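PDB 6H21: probable ss-1,3-N-acetylglucosaminyltransferase from Staphylococcus aureus subsp. aureus N315, which pairs a family 2 glycosyltransferase domain of the GT-A type with a helical TarS-type linker domain and assembles as a trimer. Local coordinates for residues K34-I39 against L68-K73; A90-N95 against F190-K195; H116-E121 against T217-Y222; N286-K291 against N333-V338. One frame throughout, in Å; residues are numbered along the deposited sequence.

Contacts 1 and 2 lie in the family 2 glycosyltransferase range, which also supplies residues 116-121 of contact 3. Contact 4 lies in the TarS linker range. Contact 2 takes part in the pocket of uridine-diphosphate-N-acetylglucosamine, where Arg94 bonds the ligand. The Leu35 side chain of contact 1 stays about 7 Å from the same ligand. Contact 3 crosses contact 2 in chain order, with about 7 Å between nearest atoms, and joins a helix start to the strand entry at 222. The centres of contacts 1 and 3 are about 22 Å apart. Contact 4 is remote, its centre about 31 Å from that of contact 2, and faces the other subunits.

Contact 1. Residues K34-I39 against L68-K73; sequences KLHRTI and LNVIKK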
# COMPACT_ATOMS: atom_id res chain seq x y z
N LYS C 34 32.71 -41.40 -1.06
CA LYS C 34 32.20 -40.54 -2.16
C LYS C 34 33.30 -39.59 -2.68
O LYS C 34 33.25 -39.17 -3.85
CB LYS C 34 30.98 -39.74 -1.70
CG LYS C 34 29.70 -40.54 -1.49
CD LYS C 34 28.53 -39.70 -1.01
N LEU C 35 34.28 -39.26 -1.83
CA LEU C 35 35.33 -38.29 -2.16
C LEU C 35 36.24 -38.79 -3.30
O LEU C 35 36.86 -37.97 -3.98
CB LEU C 35 36.13 -38.01 -0.88
CG LEU C 35 37.23 -36.96 -1.02
CD1 LEU C 35 36.66 -35.63 -1.49
CD2 LEU C 35 37.98 -36.78 0.30
N HIS C 36 36.36 -40.11 -3.50
CA HIS C 36 37.21 -40.68 -4.57
C HIS C 36 36.87 -40.03 -5.93
O HIS C 36 37.78 -39.68 -6.71
CB HIS C 36 37.05 -42.20 -4.68
CG HIS C 36 37.78 -42.96 -3.64
ND1 HIS C 36 39.16 -42.98 -3.57
CD2 HIS C 36 37.34 -43.74 -2.62
CE1 HIS C 36 39.54 -43.73 -2.56
NE2 HIS C 36 38.44 -44.21 -1.95
N ARG C 37 35.58 -39.89 -6.21
CA ARG C 37 35.11 -39.41 -7.48
C ARG C 37 35.61 -37.98 -7.76
O ARG C 37 36.03 -37.69 -8.86
CB ARG C 37 33.58 -39.43 -7.54
CG ARG C 37 33.03 -39.14 -8.92
CD ARG C 37 31.53 -39.30 -8.97
NE ARG C 37 30.82 -38.31 -8.18
CZ ARG C 37 29.55 -37.99 -8.37
NH1 ARG C 37 28.87 -38.54 -9.36
NH2 ARG C 37 28.96 -37.11 -7.58
N THR C 38 35.51 -37.11 -6.75
CA THR C 38 35.91 -35.70 -6.88
C THR C 38 37.43 -35.62 -7.05
O THR C 38 37.91 -34.88 -7.90
CB THR C 38 35.44 -34.87 -5.67
OG1 THR C 38 34.01 -34.80 -5.69
CG2 THR C 38 36.02 -33.47 -5.67
N ILE C 39 38.17 -36.39 -6.24
CA ILE C 39 39.62 -36.36 -6.32
C ILE C 39 40.06 -36.84 -7.71
O ILE C 39 40.95 -36.23 -8.31
CB ILE C 39 40.27 -37.17 -5.18
CG1 ILE C 39 40.05 -36.49 -3.83
CG2 ILE C 39 41.75 -37.39 -5.45
CD1 ILE C 39 40.49 -37.32 -2.65
N LEU C 68 39.58 -39.53 6.16
CA LEU C 68 41.02 -39.43 6.25
C LEU C 68 41.65 -40.63 5.53
O LEU C 68 42.66 -40.48 4.83
CB LEU C 68 41.46 -39.35 7.71
CG LEU C 68 42.92 -38.95 7.89
N ASN C 69 41.04 -41.81 5.70
CA ASN C 69 41.50 -43.05 5.06
C ASN C 69 41.45 -42.91 3.53
O ASN C 69 42.32 -43.45 2.84
CB ASN C 69 40.68 -44.25 5.53
CG ASN C 69 41.14 -45.57 4.93
OD1 ASN C 69 40.31 -46.33 4.44
ND2 ASN C 69 42.43 -45.85 4.98
N VAL C 70 40.45 -42.20 2.99
CA VAL C 70 40.35 -41.96 1.54
C VAL C 70 41.52 -41.06 1.10
O VAL C 70 42.21 -41.36 0.13
CB VAL C 70 38.99 -41.35 1.14
CG1 VAL C 70 39.01 -40.81 -0.29
CG2 VAL C 70 37.86 -42.35 1.31
N ILE C 71 41.74 -39.98 1.85
CA ILE C 71 42.73 -38.99 1.50
C ILE C 71 44.13 -39.64 1.53
O ILE C 71 44.96 -39.34 0.68
CB ILE C 71 42.60 -37.77 2.43
CG1 ILE C 71 41.28 -37.03 2.20
CG2 ILE C 71 43.80 -36.84 2.28
CD1 ILE C 71 40.89 -36.12 3.33
N LYS C 72 44.37 -40.57 2.47
CA LYS C 72 45.71 -41.21 2.62
C LYS C 72 46.07 -42.09 1.41
O LYS C 72 47.24 -42.28 1.17
CB LYS C 72 45.79 -42.00 3.93
CG LYS C 72 45.83 -41.11 5.18
N LYS C 73 45.07 -42.56 0.65
CA LYS C 73 45.28 -43.40 -0.57
C LYS C 73 45.92 -42.61 -1.72
O LYS C 73 46.32 -43.19 -2.73
CB LYS C 73 43.95 -43.99 -1.07
CG LYS C 73 43.20 -44.87 -0.07
CD LYS C 73 44.05 -45.94 0.60
CE LYS C 73 43.35 -46.58 1.79
NZ LYS C 73 42.21 -47.44 1.38
O HOH W 1 39.33 -45.75 0.54
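Leu35 meets both Val70 and Ile71 across the gap between two helices. Its CG stands anti to the backbone N (chi1 -177°), and the branch CD2 reaches Ile71 CG1 at 3.8 Å. Nearer the backbone, Leu35 CB lies 4.1 Å from Val70 CG1. His36 comes next and offers a ring face. Val70 CG1 sits over the centre of that face, 3.8 Å from the ring centroid, as a CH-pi contact. The second methyl, Val70 CG2, touches the rim at His36 NE2 with 3.8 Å between them. The two ring nitrogens have different partners. ND1 bonds to the hydroxyl of Tyr74, just past the second segment. NE2 meets a water in the ring plane at 3.1 Å, and that water also accepts a weak bond from Lys73 NZ. These partners should limit rotation of the ring and keep its face on Val70. One turn on, Ile39 CD1 makes a looser contact with Val70 CG1, so this valine packs against three residues of the first helix. The axes of 35-39 and 68-72 run 10.5 Å apart at an angle of 34°. Both helices lean on the central sheet: Leu35 and Ile39 rest on Met26 of strand 22-28, while Ile39 and Ile71 both touch Ile56 of strand 52-58. They are the helices of successive beta-alpha-beta units.

Contact 2. Residues A90-N95 against F190-K195; sequences ASVPRN and FKTFSK. With UD1 (uridine-diphosphate-N-acetylglucosamine), chain X.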
# COMPACT_ATOMS: atom_id res chain seq x y z
N ALA C 90 33.51 -23.80 5.07
CA ALA C 90 34.67 -23.83 4.16
C ALA C 90 35.69 -22.70 4.45
O ALA C 90 36.83 -22.79 3.98
CB ALA C 90 34.21 -23.76 2.73
N SER C 91 35.32 -21.69 5.24
CA SER C 91 36.14 -20.47 5.35
C SER C 91 37.57 -20.76 5.88
O SER C 91 38.54 -20.44 5.20
CB SER C 91 35.43 -19.41 6.15
OG SER C 91 34.30 -18.94 5.42
N VAL C 92 37.72 -21.37 7.06
CA VAL C 92 39.06 -21.60 7.65
C VAL C 92 39.87 -22.59 6.79
O VAL C 92 41.03 -22.32 6.46
CB VAL C 92 38.96 -22.06 9.12
CG1 VAL C 92 40.28 -22.55 9.65
CG2 VAL C 92 38.41 -20.96 10.02
N PRO C 93 39.32 -23.77 6.42
CA PRO C 93 40.02 -24.68 5.52
C PRO C 93 40.48 -24.02 4.21
O PRO C 93 41.57 -24.27 3.76
CB PRO C 93 39.02 -25.81 5.21
CG PRO C 93 37.92 -25.69 6.27
CD PRO C 93 38.01 -24.29 6.84
N ARG C 94 39.63 -23.18 3.61
CA ARG C 94 40.01 -22.48 2.39
C ARG C 94 41.14 -21.48 2.68
O ARG C 94 42.08 -21.37 1.88
CB ARG C 94 38.80 -21.81 1.73
CG ARG C 94 37.89 -22.75 0.97
CD ARG C 94 36.66 -22.01 0.48
NE ARG C 94 35.66 -22.80 -0.22
CZ ARG C 94 34.41 -22.38 -0.44
NH1 ARG C 94 34.03 -21.22 0.07
NH2 ARG C 94 33.56 -23.11 -1.16
N ASN C 95 41.05 -20.77 3.82
CA ASN C 95 42.12 -19.85 4.24
C ASN C 95 43.43 -20.63 4.42
O ASN C 95 44.49 -20.16 4.00
CB ASN C 95 41.80 -19.10 5.54
CG ASN C 95 40.79 -17.98 5.38
OD1 ASN C 95 40.53 -17.52 4.27
ND2 ASN C 95 40.22 -17.53 6.49
N PHE C 190 38.77 -15.40 3.68
CA PHE C 190 37.40 -15.73 3.99
C PHE C 190 37.10 -15.33 5.44
O PHE C 190 37.83 -15.70 6.34
CB PHE C 190 37.15 -17.23 3.80
CG PHE C 190 37.09 -17.65 2.36
CD1 PHE C 190 35.89 -17.61 1.66
CD2 PHE C 190 38.23 -18.07 1.69
CE1 PHE C 190 35.84 -17.97 0.32
CE2 PHE C 190 38.17 -18.45 0.36
CZ PHE C 190 36.99 -18.39 -0.32
N LYS C 191 35.99 -14.61 5.63
CA LYS C 191 35.56 -14.21 6.95
C LYS C 191 34.85 -15.40 7.61
O LYS C 191 34.27 -16.25 6.92
CB LYS C 191 34.65 -12.98 6.87
CG LYS C 191 35.30 -11.73 6.27
CD LYS C 191 36.66 -11.39 6.87
CE LYS C 191 37.43 -10.35 6.07
NZ LYS C 191 36.62 -9.13 5.84
N THR C 192 34.90 -15.42 8.94
CA THR C 192 34.59 -16.61 9.74
C THR C 192 33.43 -16.40 10.71
O THR C 192 33.17 -17.29 11.52
CB THR C 192 35.83 -17.02 10.54
OG1 THR C 192 36.27 -15.86 11.26
CG2 THR C 192 36.93 -17.56 9.67
N PHE C 193 32.75 -15.24 10.65
CA PHE C 193 31.75 -14.85 11.67
C PHE C 193 30.30 -15.15 11.21
O PHE C 193 29.35 -15.05 12.01
CB PHE C 193 31.92 -13.38 12.06
CG PHE C 193 31.82 -12.37 10.93
CD1 PHE C 193 30.58 -12.01 10.41
CD2 PHE C 193 32.95 -11.76 10.43
CE1 PHE C 193 30.50 -11.07 9.38
CE2 PHE C 193 32.87 -10.82 9.41
CZ PHE C 193 31.64 -10.49 8.88
N SER C 194 30.12 -15.55 9.95
CA SER C 194 28.81 -15.81 9.41
C SER C 194 28.78 -17.15 8.68
O SER C 194 29.76 -17.54 8.06
CB SER C 194 28.38 -14.68 8.51
OG SER C 194 27.11 -14.94 7.95
N LYS C 195 27.61 -17.82 8.71
CA LYS C 195 27.41 -19.11 8.07
C LYS C 195 27.00 -18.92 6.60
O LYS C 195 27.13 -19.85 5.80
CB LYS C 195 26.33 -19.92 8.80
C1' UD1 X . 27.04 -24.16 -0.93
C2' UD1 X . 27.08 -23.22 -2.15
C3' UD1 X . 28.48 -23.23 -2.76
C4' UD1 X . 29.51 -22.88 -1.68
C5' UD1 X . 29.33 -23.73 -0.42
C6' UD1 X . 30.27 -23.30 0.71
C7' UD1 X . 24.97 -22.97 -3.40
C8' UD1 X . 24.10 -23.55 -4.49
N2' UD1 X . 26.10 -23.63 -3.14
O1' UD1 X . 27.36 -25.47 -1.39
O3' UD1 X . 28.55 -22.29 -3.84
O4' UD1 X . 30.81 -23.09 -2.21
O5' UD1 X . 27.97 -23.71 0.05
O6' UD1 X . 30.17 -21.91 1.00
O7' UD1 X . 24.66 -21.95 -2.81
N1 UD1 X . 32.96 -28.04 4.59
C2 UD1 X . 33.97 -27.73 5.52
N3 UD1 X . 33.73 -27.76 6.83
C4 UD1 X . 32.53 -28.09 7.29
C5 UD1 X . 31.50 -28.40 6.40
C6 UD1 X . 31.73 -28.37 5.03
O2 UD1 X . 35.11 -27.42 5.15
O4 UD1 X . 32.38 -28.12 8.54
C1B UD1 X . 33.32 -27.96 3.17
C2B UD1 X . 32.80 -29.12 2.34
O2' UD1 X . 33.63 -30.27 2.50
C3B UD1 X . 32.84 -28.53 0.94
C4B UD1 X . 32.58 -27.04 1.17
O4B UD1 X . 32.78 -26.79 2.57
O3B UD1 X . 34.14 -28.71 0.35
C5B UD1 X . 31.17 -26.63 0.80
O5B UD1 X . 30.26 -27.59 1.34
PA UD1 X . 29.07 -28.21 0.48
O1A UD1 X . 28.38 -29.18 1.39
O2A UD1 X . 29.52 -28.62 -0.92
O3A UD1 X . 28.15 -26.93 0.34
PB UD1 X . 26.92 -26.82 -0.66
O1B UD1 X . 25.69 -26.58 0.15
O2B UD1 X . 26.90 -27.93 -1.70
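The pocket for uridine-diphosphate-N-acetylglucosamine is lined in part by the start of helix 91-100, and there Arg94, Asn95 and Ser91 pack on Phe190 of a loop. The Asn95 side-chain amide grips the main chain of Phe190 twice. Its OD1 accepts from Phe190 N at 2.8 Å, on a lone pair in the carbonyl plane. Its ND2 donates to Phe190 O at 3.0 Å, nearly straight at 165°. This pairing settles which end of the amide is oxygen. Ser91 CB presses on Phe190 CB at 3.6 Å. Beside them, Val92 CG2 meets Thr192 CG2 at 3.7 Å. The Arg94 chain is extended from CG to NE and passes over the Phe190 ring. CD lies over one face, 4.0 Å from the ring centroid, while CB touches CE2 near the rim. Phe202 stacks on the same phenyl ring and Phe108 meets it edge to face. At its far end Arg94 NH2 donates to O4' of the ligand at 2.9 Å, with the oxygen in the guanidinium plane. Ala90 CB lies against one guanidinium face. NH2 also makes a salt bridge to Asp110 and NH1 one to Asp199. Arg94 is thus held along its chain by one phenyl ring and at its end by two carboxylates and the ligand. The paired Asn95 bonds fix the Phe190 main chain to the helix that carries Arg94.

Contact 3. Residues H116-E121 against T217-Y222; sequences HERALE and TDYEYY
A chi1 of -167° turns the His116 imidazole away from its own backbone N and against Tyr219. Arg118 bends at chi3 (61°), and this turn lays its CD over the Tyr219 ring. The imidazole takes Tyr219 CB over one face, while the two rings meet obliquely with planes 42° apart. Their close point is His116 NE2 to Tyr219 CD2 at 3.5 Å. Arg118 CD stands 4.0 Å from the Tyr219 centroid, a CH-pi contact, and Arg118 NE follows at 3.4 Å from Tyr219 CE1. Asp122 takes the end of this arginine in a salt bridge and also bonds Tyr221 OH. Tyr221 CD1 packs on Ala119 CA at 3.7 Å. One backbone bond joins the segments: His116 N to Tyr221 O, 2.9 Å, with the donor well above the carbonyl plane. His116 ND1 accepts from Arg118 N at 3.1 Å in its ring plane, so a neutral ring would probably carry its proton on NE2. Residues 116-119 form a type I turn with this side-chain cap. It leads from strand 114-115 into helix 119-129, beside the antiparallel pairing of that strand with strand 222-225 in the branched sheet.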
# COMPACT_ATOMS: atom_id res chain seq x y z
N HIS C 116 35.54 -30.85 -15.06
CA HIS C 116 35.79 -31.32 -16.42
C HIS C 116 37.30 -31.56 -16.57
O HIS C 116 38.11 -30.83 -16.00
CB HIS C 116 35.21 -30.30 -17.40
CG HIS C 116 35.11 -30.77 -18.81
ND1 HIS C 116 36.23 -30.89 -19.62
CD2 HIS C 116 34.05 -31.12 -19.56
CE1 HIS C 116 35.85 -31.33 -20.80
NE2 HIS C 116 34.51 -31.46 -20.80
N GLU C 117 37.69 -32.57 -17.36
CA GLU C 117 39.12 -32.92 -17.53
C GLU C 117 39.91 -31.75 -18.13
O GLU C 117 41.11 -31.66 -17.90
CB GLU C 117 39.29 -34.20 -18.36
CG GLU C 117 38.80 -34.10 -19.81
CD GLU C 117 39.00 -35.37 -20.64
OE1 GLU C 117 39.19 -36.46 -20.06
OE2 GLU C 117 38.95 -35.27 -21.88
N ARG C 118 39.25 -30.85 -18.87
CA ARG C 118 39.91 -29.72 -19.54
C ARG C 118 39.93 -28.44 -18.69
O ARG C 118 40.53 -27.44 -19.12
CB ARG C 118 39.22 -29.40 -20.87
CG ARG C 118 39.29 -30.52 -21.89
CD ARG C 118 38.59 -30.13 -23.18
NE ARG C 118 39.25 -28.95 -23.75
CZ ARG C 118 40.24 -28.98 -24.64
NH1 ARG C 118 40.57 -30.11 -25.25
NH2 ARG C 118 40.87 -27.86 -24.93
N ALA C 119 39.29 -28.49 -17.51
CA ALA C 119 39.04 -27.31 -16.68
C ALA C 119 40.32 -26.51 -16.44
O ALA C 119 40.36 -25.33 -16.78
CB ALA C 119 38.39 -27.70 -15.37
N LEU C 120 41.33 -27.12 -15.82
CA LEU C 120 42.48 -26.33 -15.35
C LEU C 120 43.24 -25.76 -16.55
O LEU C 120 43.62 -24.60 -16.53
CB LEU C 120 43.39 -27.19 -14.46
CG LEU C 120 42.81 -27.66 -13.13
CD1 LEU C 120 43.92 -28.19 -12.23
CD2 LEU C 120 42.04 -26.55 -12.42
N GLU C 121 43.44 -26.59 -17.59
CA GLU C 121 44.25 -26.21 -18.77
C GLU C 121 43.58 -25.06 -19.52
O GLU C 121 44.22 -24.04 -19.78
CB GLU C 121 44.49 -27.43 -19.67
CG GLU C 121 45.32 -27.12 -20.92
CD GLU C 121 46.84 -27.04 -20.76
OE1 GLU C 121 47.35 -27.02 -19.60
OE2 GLU C 121 47.54 -27.00 -21.81
N THR C 217 33.34 -20.68 -21.79
CA THR C 217 32.01 -21.30 -21.97
C THR C 217 32.04 -22.53 -22.90
O THR C 217 30.97 -23.07 -23.21
CB THR C 217 31.02 -20.27 -22.53
OG1 THR C 217 31.44 -19.88 -23.84
CG2 THR C 217 30.88 -19.04 -21.66
N ASP C 218 33.22 -22.97 -23.35
CA ASP C 218 33.33 -24.00 -24.39
C ASP C 218 32.78 -25.34 -23.89
O ASP C 218 32.16 -26.08 -24.65
CB ASP C 218 34.77 -24.17 -24.86
CG ASP C 218 35.32 -22.95 -25.56
OD1 ASP C 218 35.53 -21.92 -24.87
OD2 ASP C 218 35.53 -23.03 -26.79
N TYR C 219 33.01 -25.65 -22.60
CA TYR C 219 32.48 -26.85 -21.95
C TYR C 219 31.81 -26.45 -20.63
O TYR C 219 31.95 -25.31 -20.17
CB TYR C 219 33.60 -27.86 -21.68
CG TYR C 219 34.35 -28.29 -22.91
CD1 TYR C 219 35.40 -27.53 -23.39
CD2 TYR C 219 33.99 -29.42 -23.62
CE1 TYR C 219 36.08 -27.88 -24.54
CE2 TYR C 219 34.66 -29.79 -24.78
CZ TYR C 219 35.71 -29.01 -25.24
OH TYR C 219 36.40 -29.33 -26.36
N GLU C 220 31.07 -27.39 -20.04
CA GLU C 220 30.65 -27.24 -18.65
C GLU C 220 31.83 -27.69 -17.77
O GLU C 220 32.00 -28.88 -17.50
CB GLU C 220 29.36 -28.03 -18.38
CG GLU C 220 28.15 -27.51 -19.15
CD GLU C 220 26.84 -28.21 -18.81
OE1 GLU C 220 26.88 -29.29 -18.19
OE2 GLU C 220 25.79 -27.68 -19.17
N TYR C 221 32.65 -26.72 -17.36
CA TYR C 221 33.96 -26.98 -16.79
C TYR C 221 33.87 -27.40 -15.32
O TYR C 221 34.74 -28.11 -14.84
CB TYR C 221 34.85 -25.74 -16.89
CG TYR C 221 35.37 -25.44 -18.27
CD1 TYR C 221 36.30 -26.27 -18.87
CD2 TYR C 221 34.95 -24.31 -18.97
CE1 TYR C 221 36.81 -25.99 -20.12
CE2 TYR C 221 35.44 -24.03 -20.23
CZ TYR C 221 36.38 -24.87 -20.81
OH TYR C 221 36.88 -24.60 -22.05
N TYR C 222 32.85 -26.90 -14.61
CA TYR C 222 32.65 -27.20 -13.18
C TYR C 222 31.22 -27.72 -12.99
O TYR C 222 30.27 -27.00 -13.29
CB TYR C 222 32.89 -25.95 -12.33
CG TYR C 222 32.90 -26.21 -10.85
CD1 TYR C 222 31.74 -26.53 -10.17
CD2 TYR C 222 34.07 -26.13 -10.12
CE1 TYR C 222 31.75 -26.80 -8.81
CE2 TYR C 222 34.10 -26.37 -8.76
CZ TYR C 222 32.93 -26.70 -8.10
OH TYR C 222 32.96 -26.95 -6.76

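Contact 4. Residues N286-K291 against N333-V338; sequences NFANSK and NDLLAV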
# COMPACT_ATOMS: atom_id res chain seq x y z
N ASN C 286 11.28 -13.14 0.85
CA ASN C 286 9.83 -13.01 0.97
C ASN C 286 9.39 -13.28 2.41
O ASN C 286 8.32 -13.84 2.64
CB ASN C 286 9.11 -13.93 -0.01
CG ASN C 286 9.26 -13.49 -1.44
OD1 ASN C 286 9.24 -12.30 -1.73
ND2 ASN C 286 9.40 -14.44 -2.35
N PHE C 287 10.20 -12.85 3.38
CA PHE C 287 9.92 -13.12 4.78
C PHE C 287 8.61 -12.44 5.24
O PHE C 287 7.93 -12.95 6.12
CB PHE C 287 11.07 -12.64 5.66
CG PHE C 287 11.13 -11.15 5.88
CD1 PHE C 287 11.73 -10.31 4.95
CD2 PHE C 287 10.54 -10.58 7.00
CE1 PHE C 287 11.76 -8.94 5.14
CE2 PHE C 287 10.56 -9.21 7.18
CZ PHE C 287 11.17 -8.39 6.25
N ALA C 288 8.30 -11.27 4.68
CA ALA C 288 7.27 -10.36 5.28
C ALA C 288 5.88 -11.02 5.34
O ALA C 288 5.20 -10.87 6.35
CB ALA C 288 7.24 -9.01 4.58
N ASN C 289 5.49 -11.77 4.30
CA ASN C 289 4.19 -12.43 4.26
C ASN C 289 4.31 -13.93 4.58
O ASN C 289 3.40 -14.68 4.30
CB ASN C 289 3.52 -12.23 2.90
CG ASN C 289 3.11 -10.80 2.65
OD1 ASN C 289 2.17 -10.30 3.26
ND2 ASN C 289 3.78 -10.14 1.73
N SER C 290 5.46 -14.36 5.13
CA SER C 290 5.76 -15.75 5.42
C SER C 290 5.07 -16.17 6.72
O SER C 290 4.44 -15.37 7.40
CB SER C 290 7.26 -15.97 5.51
OG SER C 290 7.79 -15.50 6.76
N LYS C 291 5.26 -17.44 7.08
CA LYS C 291 4.76 -18.00 8.32
C LYS C 291 5.71 -17.71 9.51
O LYS C 291 5.45 -18.19 10.60
CB LYS C 291 4.52 -19.49 8.12
CG LYS C 291 3.28 -19.82 7.30
CD LYS C 291 3.13 -21.30 7.03
CE LYS C 291 1.69 -21.74 6.90
NZ LYS C 291 0.99 -20.95 5.86
N ASN C 333 11.98 0.67 7.84
CA ASN C 333 11.84 -0.35 8.90
C ASN C 333 10.34 -0.54 9.18
O ASN C 333 9.91 -0.56 10.31
CB ASN C 333 12.67 0.01 10.14
CG ASN C 333 12.89 -1.13 11.12
OD1 ASN C 333 12.81 -2.31 10.76
ND2 ASN C 333 13.21 -0.79 12.35
N ASP C 334 9.54 -0.71 8.12
CA ASP C 334 8.08 -0.70 8.18
C ASP C 334 7.54 -2.03 7.64
O ASP C 334 7.44 -2.23 6.44
CB ASP C 334 7.52 0.48 7.38
CG ASP C 334 6.04 0.78 7.58
OD1 ASP C 334 5.20 -0.15 7.51
OD2 ASP C 334 5.73 1.97 7.70
N LEU C 335 7.23 -2.96 8.56
CA LEU C 335 6.91 -4.30 8.19
C LEU C 335 5.63 -4.31 7.35
O LEU C 335 5.55 -5.05 6.38
CB LEU C 335 6.77 -5.17 9.45
CG LEU C 335 6.34 -6.62 9.17
CD1 LEU C 335 7.36 -7.35 8.31
CD2 LEU C 335 6.10 -7.38 10.47
N LEU C 336 4.64 -3.47 7.70
CA LEU C 336 3.34 -3.40 6.94
C LEU C 336 3.61 -3.02 5.48
O LEU C 336 3.01 -3.58 4.55
CB LEU C 336 2.39 -2.39 7.60
CG LEU C 336 1.68 -2.85 8.87
CD1 LEU C 336 0.81 -1.74 9.45
CD2 LEU C 336 0.83 -4.06 8.62
N ALA C 337 4.50 -2.06 5.30
CA ALA C 337 4.88 -1.56 3.98
C ALA C 337 5.64 -2.64 3.20
O ALA C 337 5.42 -2.77 2.01
CB ALA C 337 5.68 -0.29 4.10
N VAL C 338 6.47 -3.46 3.85
CA VAL C 338 7.16 -4.55 3.12
C VAL C 338 6.13 -5.60 2.67
O VAL C 338 6.14 -6.05 1.52
CB VAL C 338 8.32 -5.17 3.92
CG1 VAL C 338 9.01 -6.27 3.13
CG2 VAL C 338 9.33 -4.11 4.35
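Ala288 CB fits between Val338 and Leu335 at the heart of this buried apolar contact. It is 3.6 Å from Val338 CG1 and 4.1 Å from Leu335 CD1. Phe287 adds its ring beside the alanine. Ring atom CE2 touches Leu335 CD1 at 3.9 Å, and CE1 approaches Val338 CG1 more loosely. Both aliphatic groups come in obliquely to the ring. Phe287 CG takes the position between the backbone N and the carbonyl carbon (chi1 77°), which leaves the ring with Ala288 CB over the centre of one face.

Phe287 and Ala288 sit in a turn that probably sets their direction. Residues 287-290 form a type I turn in which Phe287 O accepts twice from Ser290, from N at 3.0 Å and from OG at 2.6 Å. Lys297 of the next helix bonds the carbonyl oxygens of Ala288 and Ser290. On the other side, Asp334 caps helix 335-344. Its OD1 accepts from Ala337 N at 3.0 Å, from above the carboxylate plane. Asn333, with positive phi, ends helix 324-332 in a Schellman motif just before that cap.

Farther out, Trp300 and Leu301 of helix 294-308 border Phe287, while Ala329 and Ile330 of helix 324-332 back Val338. Asn289 bonds Asn324 of a second subunit, and Leu336 packs on Ala337 of that same subunit. Asp334 and Ala337 meet Leu336 of the third. A short link joins two helices here, a Schellman motif followed directly by an N-cap. The 287-290 turn packs on the second helix, in a helical linker domain that meets its copies in the trimer.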